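Local coordinates for chitin deacetylase 1 (Bombyx mori, PDB 5ZNT), which hydrolyses the N-acetamido groups of N-acetylglucosamine residues in chitin, releasing acetate and leaving chitosan, as a zinc-dependent enzyme of the carbohydrate esterase 4 family, at residues I40-D45 against L267-A272; K73-V78 against E97-S102; Y168-T173 against M211-L216. One frame throughout, in Å; residues are numbered along the deposited sequence.

Interaction 1. Residues I40-D45 against L267-A272; sequences ITITFD and LYFHAA
F44 and F269 pack side by side on the apolar face of two parallel strands, F44 CD1 lying 3.6 Å from F269 CB. Their planes differ by 28°, but the rings are slid apart and barely overlap. I42 CG2 approaches F269 CD2 at 4.1 Å, and I40 CG2 touches L267 CD1. Four backbone bonds join the strands: L267 N to T41 O, T43 N to L267 O, F269 N to T43 O and D45 N to F269 O.

The face bearing T43 and Y268 is more polar. T43 OG1 sits between its own backbone N and carbonyl carbon (chi1 74°), which brings it within 3.1 Å of Y268 CD1, at the edge of the ring. Water 1 links T41 OG1 (2.8 Å) to Y268 OH (2.6 Å). Water 2 bonds to T43 OG1 (2.7 Å), donates to F269 O and reaches D45 OD1 weakly, so F269 O is gripped by both D45 N and a water. R146 bonds to T43 OG1, forms a salt bridge with D45 OD1 and makes a cation-pi contact with Y268. At the C-terminal ends of the strands, water 3 donates to D45 OD2 and also bonds to H270 NE2 (3.0 Å); the other ring nitrogen of H270 is held by D235, and this histidine is the N-cap of helix 271-276.

The pair lies in the parallel sheet of the deacetylase domain. Strand 38-45 bonds to 75-78 and 298-300 besides its partner here, while Y56 of helix 53-59 meets the F44 ring and F284 of helix 278-294 meets that of F269.

Interaction 2. Residues K73-V78 against E97-S102; sequences KATYFV and EIAVHS. With ZN (zinc ion), chain C.
T75 and E97 run side by side: chi1 of -55° sets T75 OG1 anti to the carbonyl carbon and CG2 opposite the backbone N, while E97 places CG opposite its own backbone N (chi1 175°) and stays extended. The methyl T75 CG2 thereby lies along the glutamate, 3.9 Å from E97 CD. The two strands belong to a beta-alpha-beta crossover, 75-78 to 97-100 through helix 85-93, within the polysaccharide deacetylase domain.

Five backbone bonds join them, from E97 N to A74 O, Y76 N to E97 O, A99 N to Y76 O (2.7 Å), V78 N to A99 O and H101 N to V78 O; the last is the most bent, 135° at the hydrogen. On the face of T75 and F77, A99 CB fits close against F77 CD1 at 3.4 Å, and V100 O lies at the edge of that ring. The opposite face, with Y76, I98, V78 and V100, is largely apolar: I98 CD1 reaches Y76 CB, and I98 CG2 meets V78 CG2 at 4.1 Å, packed against helices 85-93 and 117-134.

E97 OE2 bonds to the hydroxyls of Y168 and T304, whereas T75 OG1 takes the backbone N of M303. A valine in place of T75 would probably leave that N-H of M303 without its acceptor.

Beyond the strand end, H101 CB packs 3.4 Å from F77 O. Its ND1 is bonded to R146 O, which fixes the rotation of the ring and leaves the other nitrogen for the metal. H101 NE2 binds the zinc ion at 2.1 Å, beside D46, H105 and three waters, with water 4 in the plane of the H101 ring.

Interaction 3. Residues Y168-T173 against M211-L216; sequences YDSTIT and MVMNEL
M211 opens the contact with its backbone N bonded to D169 O at 2.7 Å, while its side chain packs on Y168: M211 CG lies 3.6 Å from Y168 CD1, approaching the ring obliquely. Beyond CG the methionine bends and its end leads off. M211 O accepts the hydroxyl of S170, with OG 2.8 Å away and in the carbonyl plane; this is possible because S170 OG stands opposite its own backbone N (chi1 -171°). V212 contributes one methyl, CG2, resting against I172 O.

M213 has more of its surface buried by 168-173 than any other residue of 211-216. Its N donates to I172 O at 3.0 Å in a nearly straight bond (165° at the hydrogen), its CG touches S170 OG, and its SD lies 3.3 Å from S170 O. The hydrogen bond to S170 O comes from R146 NE. M213 O in turn receives a CA-H...O contact from T173. Further on, the side chains of E215 and T173 cross at about a right angle, E215 CG 3.6 Å from T173 CG2, and the carboxylate of E215 extends to H195 and the backbone N of L176.

The partner segment does not run as a plain strand: D169 and I172, whose oxygens bond to M211 N and M213 N, are three positions apart in the sequence, whereas their partners are two apart. The extra residue is probably accommodated by the turn in which D169 OD2 accepts T171 N and D169 OD1 takes a bond from T171 OG1 (2.5 Å). The result is an Asx turn interrupting a parallel strand pair, in the small mixed sheet of strands 144-145, 168-169, 173-174, 184-185 and 209-214, with the M213 side chain about 10 Å from the zinc ion.

All three contacts are buried. Interactions 1 and 2 belong to one parallel sheet, with strands 38-45 and 75-78 bonded directly through F44 N to T75 O and F44 O to F77 N. Both are regular strand pairs with apolar side chains on one face, and both end at the zinc site, where water 3 is shared. Interaction 3 belongs to a separate mixed sheet, is broken by a turn and relies on methionines and one direct bond from a side-chain hydroxyl to a backbone oxygen, where interaction 1 uses its hydroxyls through water. It meets interaction 2 where Y168 OH reaches E97 OE2, and interaction 1 where M213 CE packs on Y268. R146 has partners in all three.

Interaction 1. Residues I40-D45 against L267-A272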
# COMPACT_ATOMS: atom_id res chain seq x y z
N ILE A 40 -3.63 -7.46 -8.51
CA ILE A 40 -3.54 -6.01 -8.66
C ILE A 40 -3.75 -5.40 -7.28
O ILE A 40 -4.73 -5.72 -6.60
CB ILE A 40 -4.58 -5.48 -9.67
CG1 ILE A 40 -4.38 -6.19 -11.02
CG2 ILE A 40 -4.43 -3.96 -9.87
CD1 ILE A 40 -5.40 -5.79 -12.10
N THR A 41 -2.83 -4.54 -6.85
CA THR A 41 -2.93 -3.87 -5.55
C THR A 41 -3.23 -2.39 -5.82
O THR A 41 -2.32 -1.60 -6.06
CB THR A 41 -1.67 -4.03 -4.71
OG1 THR A 41 -0.53 -3.46 -5.38
CG2 THR A 41 -1.39 -5.50 -4.42
N ILE A 42 -4.51 -2.04 -5.80
CA ILE A 42 -4.89 -0.64 -5.75
C ILE A 42 -4.58 -0.10 -4.36
O ILE A 42 -4.95 -0.72 -3.35
CB ILE A 42 -6.39 -0.48 -6.04
CG1 ILE A 42 -6.72 -0.98 -7.45
CG2 ILE A 42 -6.83 0.97 -5.83
CD1 ILE A 42 -8.24 -1.17 -7.63
N THR A 43 -3.89 1.04 -4.28
CA THR A 43 -3.63 1.67 -2.99
C THR A 43 -4.00 3.14 -3.06
O THR A 43 -4.06 3.74 -4.14
CB THR A 43 -2.16 1.53 -2.53
OG1 THR A 43 -1.32 2.41 -3.30
CG2 THR A 43 -1.65 0.08 -2.70
N PHE A 44 -4.24 3.73 -1.88
CA PHE A 44 -4.50 5.15 -1.71
C PHE A 44 -3.68 5.68 -0.55
O PHE A 44 -3.67 5.09 0.54
CB PHE A 44 -5.99 5.40 -1.45
CG PHE A 44 -6.87 4.95 -2.56
CD1 PHE A 44 -6.99 5.72 -3.71
CD2 PHE A 44 -7.53 3.73 -2.49
CE1 PHE A 44 -7.78 5.28 -4.77
CE2 PHE A 44 -8.33 3.30 -3.54
CZ PHE A 44 -8.46 4.08 -4.67
N ASP A 45 -3.02 6.80 -0.76
CA ASP A 45 -2.26 7.38 0.31
C ASP A 45 -3.06 8.48 0.95
O ASP A 45 -4.08 8.96 0.42
CB ASP A 45 -0.87 7.79 -0.16
CG ASP A 45 0.01 6.61 -0.52
OD1 ASP A 45 -0.49 5.46 -0.46
OD2 ASP A 45 1.19 6.84 -0.86
N LEU A 267 -1.12 -0.25 -8.50
CA LEU A 267 -1.74 0.98 -8.97
C LEU A 267 -1.91 1.91 -7.77
O LEU A 267 -2.86 1.79 -6.98
CB LEU A 267 -3.07 0.69 -9.67
CG LEU A 267 -2.96 -0.33 -10.82
CD1 LEU A 267 -4.37 -0.59 -11.40
CD2 LEU A 267 -1.99 0.20 -11.90
N TYR A 268 -0.99 2.85 -7.63
CA TYR A 268 -0.83 3.61 -6.39
C TYR A 268 -1.38 5.01 -6.59
O TYR A 268 -0.79 5.80 -7.33
CB TYR A 268 0.64 3.65 -5.98
CG TYR A 268 1.33 2.30 -6.00
CD1 TYR A 268 0.83 1.23 -5.27
CD2 TYR A 268 2.49 2.10 -6.73
CE1 TYR A 268 1.48 0.01 -5.23
CE2 TYR A 268 3.14 0.88 -6.73
CZ TYR A 268 2.63 -0.16 -5.98
OH TYR A 268 3.28 -1.38 -5.97
N PHE A 269 -2.51 5.31 -5.94
CA PHE A 269 -3.24 6.55 -6.18
C PHE A 269 -3.20 7.51 -5.00
O PHE A 269 -2.99 7.12 -3.84
CB PHE A 269 -4.72 6.29 -6.49
CG PHE A 269 -4.96 5.57 -7.79
CD1 PHE A 269 -5.02 6.26 -8.98
CD2 PHE A 269 -5.15 4.20 -7.80
CE1 PHE A 269 -5.27 5.59 -10.19
CE2 PHE A 269 -5.39 3.51 -8.99
CZ PHE A 269 -5.44 4.20 -10.18
N HIS A 270 -3.46 8.78 -5.32
CA HIS A 270 -4.03 9.74 -4.38
C HIS A 270 -5.47 9.98 -4.80
O HIS A 270 -5.73 10.24 -5.98
CB HIS A 270 -3.28 11.07 -4.39
CG HIS A 270 -1.87 10.95 -3.94
ND1 HIS A 270 -0.84 10.67 -4.80
CD2 HIS A 270 -1.31 11.06 -2.70
CE1 HIS A 270 0.30 10.62 -4.12
NE2 HIS A 270 0.04 10.87 -2.85
N ALA A 271 -6.38 9.88 -3.84
CA ALA A 271 -7.80 10.08 -4.13
C ALA A 271 -8.04 11.39 -4.87
O ALA A 271 -8.83 11.44 -5.81
CB ALA A 271 -8.61 10.06 -2.84
N ALA A 272 -7.35 12.46 -4.45
CA ALA A 272 -7.63 13.77 -5.04
C ALA A 272 -7.38 13.77 -6.55
O ALA A 272 -8.08 14.45 -7.30
CB ALA A 272 -6.78 14.83 -4.34
O HOH W 1 2.28 -3.53 -5.01
O HOH W 2 -1.26 5.09 -3.04
O HOH W 3 1.78 9.58 -0.74

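Interaction 2. Residues K73-V78 against E97-S102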
# COMPACT_ATOMS: atom_id res chain seq x y z
N LYS A 73 -10.73 -5.53 -3.13
CA LYS A 73 -10.16 -4.93 -1.92
C LYS A 73 -8.96 -4.08 -2.28
O LYS A 73 -8.19 -4.42 -3.19
CB LYS A 73 -9.73 -5.98 -0.90
CG LYS A 73 -10.83 -6.97 -0.47
CD LYS A 73 -12.04 -6.23 0.15
CE LYS A 73 -12.92 -7.22 0.92
NZ LYS A 73 -13.29 -8.39 0.05
N ALA A 74 -8.79 -2.98 -1.54
CA ALA A 74 -7.68 -2.04 -1.72
C ALA A 74 -6.95 -1.86 -0.39
O ALA A 74 -7.38 -2.35 0.65
CB ALA A 74 -8.19 -0.69 -2.28
N THR A 75 -5.81 -1.17 -0.45
CA THR A 75 -4.97 -0.90 0.72
C THR A 75 -4.84 0.60 0.89
O THR A 75 -4.56 1.30 -0.08
CB THR A 75 -3.57 -1.53 0.55
OG1 THR A 75 -3.70 -2.94 0.27
CG2 THR A 75 -2.72 -1.35 1.81
N TYR A 76 -5.03 1.10 2.11
CA TYR A 76 -4.99 2.53 2.40
C TYR A 76 -3.78 2.81 3.28
O TYR A 76 -3.69 2.27 4.39
CB TYR A 76 -6.26 2.99 3.12
CG TYR A 76 -7.48 2.93 2.22
CD1 TYR A 76 -8.13 1.72 1.98
CD2 TYR A 76 -7.96 4.07 1.60
CE1 TYR A 76 -9.23 1.66 1.13
CE2 TYR A 76 -9.08 4.02 0.76
CZ TYR A 76 -9.71 2.81 0.55
OH TYR A 76 -10.80 2.76 -0.27
N PHE A 77 -2.84 3.59 2.76
CA PHE A 77 -1.70 4.05 3.55
C PHE A 77 -2.09 5.38 4.17
O PHE A 77 -2.09 6.42 3.51
CB PHE A 77 -0.44 4.15 2.69
CG PHE A 77 0.10 2.81 2.27
CD1 PHE A 77 0.88 2.06 3.14
CD2 PHE A 77 -0.21 2.29 1.03
CE1 PHE A 77 1.36 0.80 2.76
CE2 PHE A 77 0.27 1.04 0.64
CZ PHE A 77 1.04 0.31 1.51
N VAL A 78 -2.44 5.35 5.45
CA VAL A 78 -3.18 6.44 6.09
C VAL A 78 -2.21 7.31 6.85
O VAL A 78 -1.41 6.80 7.64
CB VAL A 78 -4.28 5.89 7.02
CG1 VAL A 78 -5.03 7.05 7.71
CG2 VAL A 78 -5.27 5.02 6.20
N GLU A 97 -7.59 -3.04 3.56
CA GLU A 97 -6.45 -3.06 4.47
C GLU A 97 -6.09 -1.64 4.87
O GLU A 97 -6.09 -0.73 4.04
CB GLU A 97 -5.25 -3.74 3.81
CG GLU A 97 -4.00 -3.67 4.69
CD GLU A 97 -2.82 -4.48 4.16
OE1 GLU A 97 -2.98 -5.16 3.12
OE2 GLU A 97 -1.74 -4.44 4.80
N ILE A 98 -5.78 -1.45 6.16
CA ILE A 98 -5.32 -0.16 6.67
C ILE A 98 -3.85 -0.31 7.00
O ILE A 98 -3.47 -1.20 7.76
CB ILE A 98 -6.11 0.28 7.92
CG1 ILE A 98 -7.59 0.40 7.59
CG2 ILE A 98 -5.54 1.62 8.46
CD1 ILE A 98 -7.92 1.41 6.49
N ALA A 99 -3.02 0.57 6.43
CA ALA A 99 -1.58 0.59 6.68
C ALA A 99 -1.18 2.01 7.08
O ALA A 99 -2.01 2.92 7.03
CB ALA A 99 -0.78 0.14 5.43
N VAL A 100 0.08 2.22 7.50
CA VAL A 100 0.46 3.52 8.05
C VAL A 100 1.31 4.29 7.06
O VAL A 100 2.13 3.72 6.32
CB VAL A 100 1.18 3.42 9.41
CG1 VAL A 100 0.33 2.63 10.42
CG2 VAL A 100 2.58 2.84 9.29
N HIS A 101 1.12 5.61 7.07
CA HIS A 101 1.78 6.57 6.20
C HIS A 101 2.29 7.75 7.04
O HIS A 101 2.37 8.88 6.54
CB HIS A 101 0.81 7.02 5.11
CG HIS A 101 1.43 7.78 3.98
ND1 HIS A 101 2.60 7.40 3.36
CD2 HIS A 101 0.99 8.88 3.30
CE1 HIS A 101 2.87 8.24 2.37
NE2 HIS A 101 1.92 9.15 2.32
N SER A 102 2.57 7.51 8.32
CA SER A 102 3.17 8.41 9.32
C SER A 102 2.16 9.34 10.02
O SER A 102 1.03 9.53 9.55
CB SER A 102 4.30 9.27 8.73
OG SER A 102 3.79 10.45 8.16
ZN ZN C . 1.60 10.88 1.15
O HOH W 3 1.78 9.58 -0.74
O HOH W 4 3.69 10.67 0.21
O HOH W 5 1.23 12.49 -0.23

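Interaction 3. Residues Y168-T173 against M211-L216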
# COMPACT_ATOMS: atom_id res chain seq x y z
N TYR A 168 5.40 -5.50 6.41
CA TYR A 168 5.99 -5.16 5.14
C TYR A 168 6.14 -3.66 5.01
O TYR A 168 5.41 -2.88 5.64
CB TYR A 168 5.16 -5.68 3.95
CG TYR A 168 3.81 -5.00 3.80
CD1 TYR A 168 3.67 -3.86 3.02
CD2 TYR A 168 2.69 -5.51 4.45
CE1 TYR A 168 2.42 -3.23 2.88
CE2 TYR A 168 1.45 -4.88 4.32
CZ TYR A 168 1.33 -3.76 3.53
OH TYR A 168 0.11 -3.13 3.40
N ASP A 169 7.08 -3.28 4.16
CA ASP A 169 7.23 -1.94 3.65
C ASP A 169 6.80 -1.90 2.19
O ASP A 169 6.96 -2.89 1.45
CB ASP A 169 8.68 -1.48 3.78
CG ASP A 169 8.91 -0.17 3.10
OD1 ASP A 169 8.41 0.85 3.60
OD2 ASP A 169 9.58 -0.15 2.04
N SER A 170 6.24 -0.77 1.76
CA SER A 170 5.99 -0.49 0.35
C SER A 170 6.43 0.96 0.10
O SER A 170 5.62 1.86 -0.15
CB SER A 170 4.54 -0.71 -0.06
OG SER A 170 4.42 -0.62 -1.49
N THR A 171 7.73 1.17 0.19
CA THR A 171 8.35 2.46 -0.08
C THR A 171 9.42 2.39 -1.17
O THR A 171 9.67 3.39 -1.84
CB THR A 171 8.99 3.01 1.20
OG1 THR A 171 8.04 2.96 2.27
CG2 THR A 171 9.49 4.43 1.01
N ILE A 172 10.03 1.23 -1.37
CA ILE A 172 11.15 1.10 -2.29
C ILE A 172 10.62 0.98 -3.71
O ILE A 172 9.75 0.15 -3.99
CB ILE A 172 12.01 -0.11 -1.90
CG1 ILE A 172 12.67 0.17 -0.55
CG2 ILE A 172 13.06 -0.41 -3.02
CD1 ILE A 172 13.39 -1.03 0.01
N THR A 173 11.12 1.82 -4.61
CA THR A 173 10.73 1.79 -6.01
C THR A 173 11.72 0.95 -6.81
O THR A 173 12.93 1.00 -6.57
CB THR A 173 10.66 3.21 -6.57
OG1 THR A 173 9.63 3.95 -5.88
CG2 THR A 173 10.35 3.17 -8.01
N MET A 211 6.99 -4.85 -0.37
CA MET A 211 6.00 -4.82 -1.45
C MET A 211 6.49 -3.81 -2.47
O MET A 211 6.04 -2.67 -2.53
CB MET A 211 4.62 -4.47 -0.92
CG MET A 211 3.97 -5.62 -0.15
SD MET A 211 3.68 -7.10 -1.17
CE MET A 211 2.64 -6.43 -2.48
N VAL A 212 7.43 -4.27 -3.31
CA VAL A 212 8.20 -3.35 -4.13
C VAL A 212 7.28 -2.61 -5.09
O VAL A 212 6.28 -3.16 -5.58
CB VAL A 212 9.31 -4.12 -4.88
CG1 VAL A 212 8.73 -5.20 -5.82
CG2 VAL A 212 10.23 -3.17 -5.64
N MET A 213 7.59 -1.35 -5.34
CA MET A 213 6.78 -0.48 -6.18
C MET A 213 7.44 -0.44 -7.56
O MET A 213 8.33 0.36 -7.81
CB MET A 213 6.64 0.91 -5.56
CG MET A 213 5.95 0.90 -4.18
SD MET A 213 5.92 2.55 -3.38
CE MET A 213 4.75 3.43 -4.38
N ASN A 214 6.99 -1.34 -8.45
CA ASN A 214 7.47 -1.32 -9.83
C ASN A 214 7.01 -0.06 -10.52
O ASN A 214 5.82 0.26 -10.52
CB ASN A 214 6.94 -2.53 -10.60
CG ASN A 214 7.57 -3.82 -10.16
OD1 ASN A 214 8.73 -4.09 -10.46
ND2 ASN A 214 6.80 -4.65 -9.44
N GLU A 215 7.94 0.65 -11.16
CA GLU A 215 7.54 1.76 -12.00
C GLU A 215 6.67 1.27 -13.14
O GLU A 215 6.85 0.16 -13.65
CB GLU A 215 8.76 2.49 -12.56
CG GLU A 215 9.53 3.29 -11.54
CD GLU A 215 10.63 4.11 -12.20
OE1 GLU A 215 11.18 3.64 -13.23
OE2 GLU A 215 10.94 5.20 -11.71
N LEU A 216 5.72 2.09 -13.55
CA LEU A 216 4.89 1.79 -14.70
C LEU A 216 5.47 2.49 -15.93
O LEU A 216 6.16 3.51 -15.81
CB LEU A 216 3.44 2.21 -14.46
CG LEU A 216 2.49 1.22 -13.73
CD1 LEU A 216 3.12 0.52 -12.57
CD2 LEU A 216 1.23 1.96 -13.26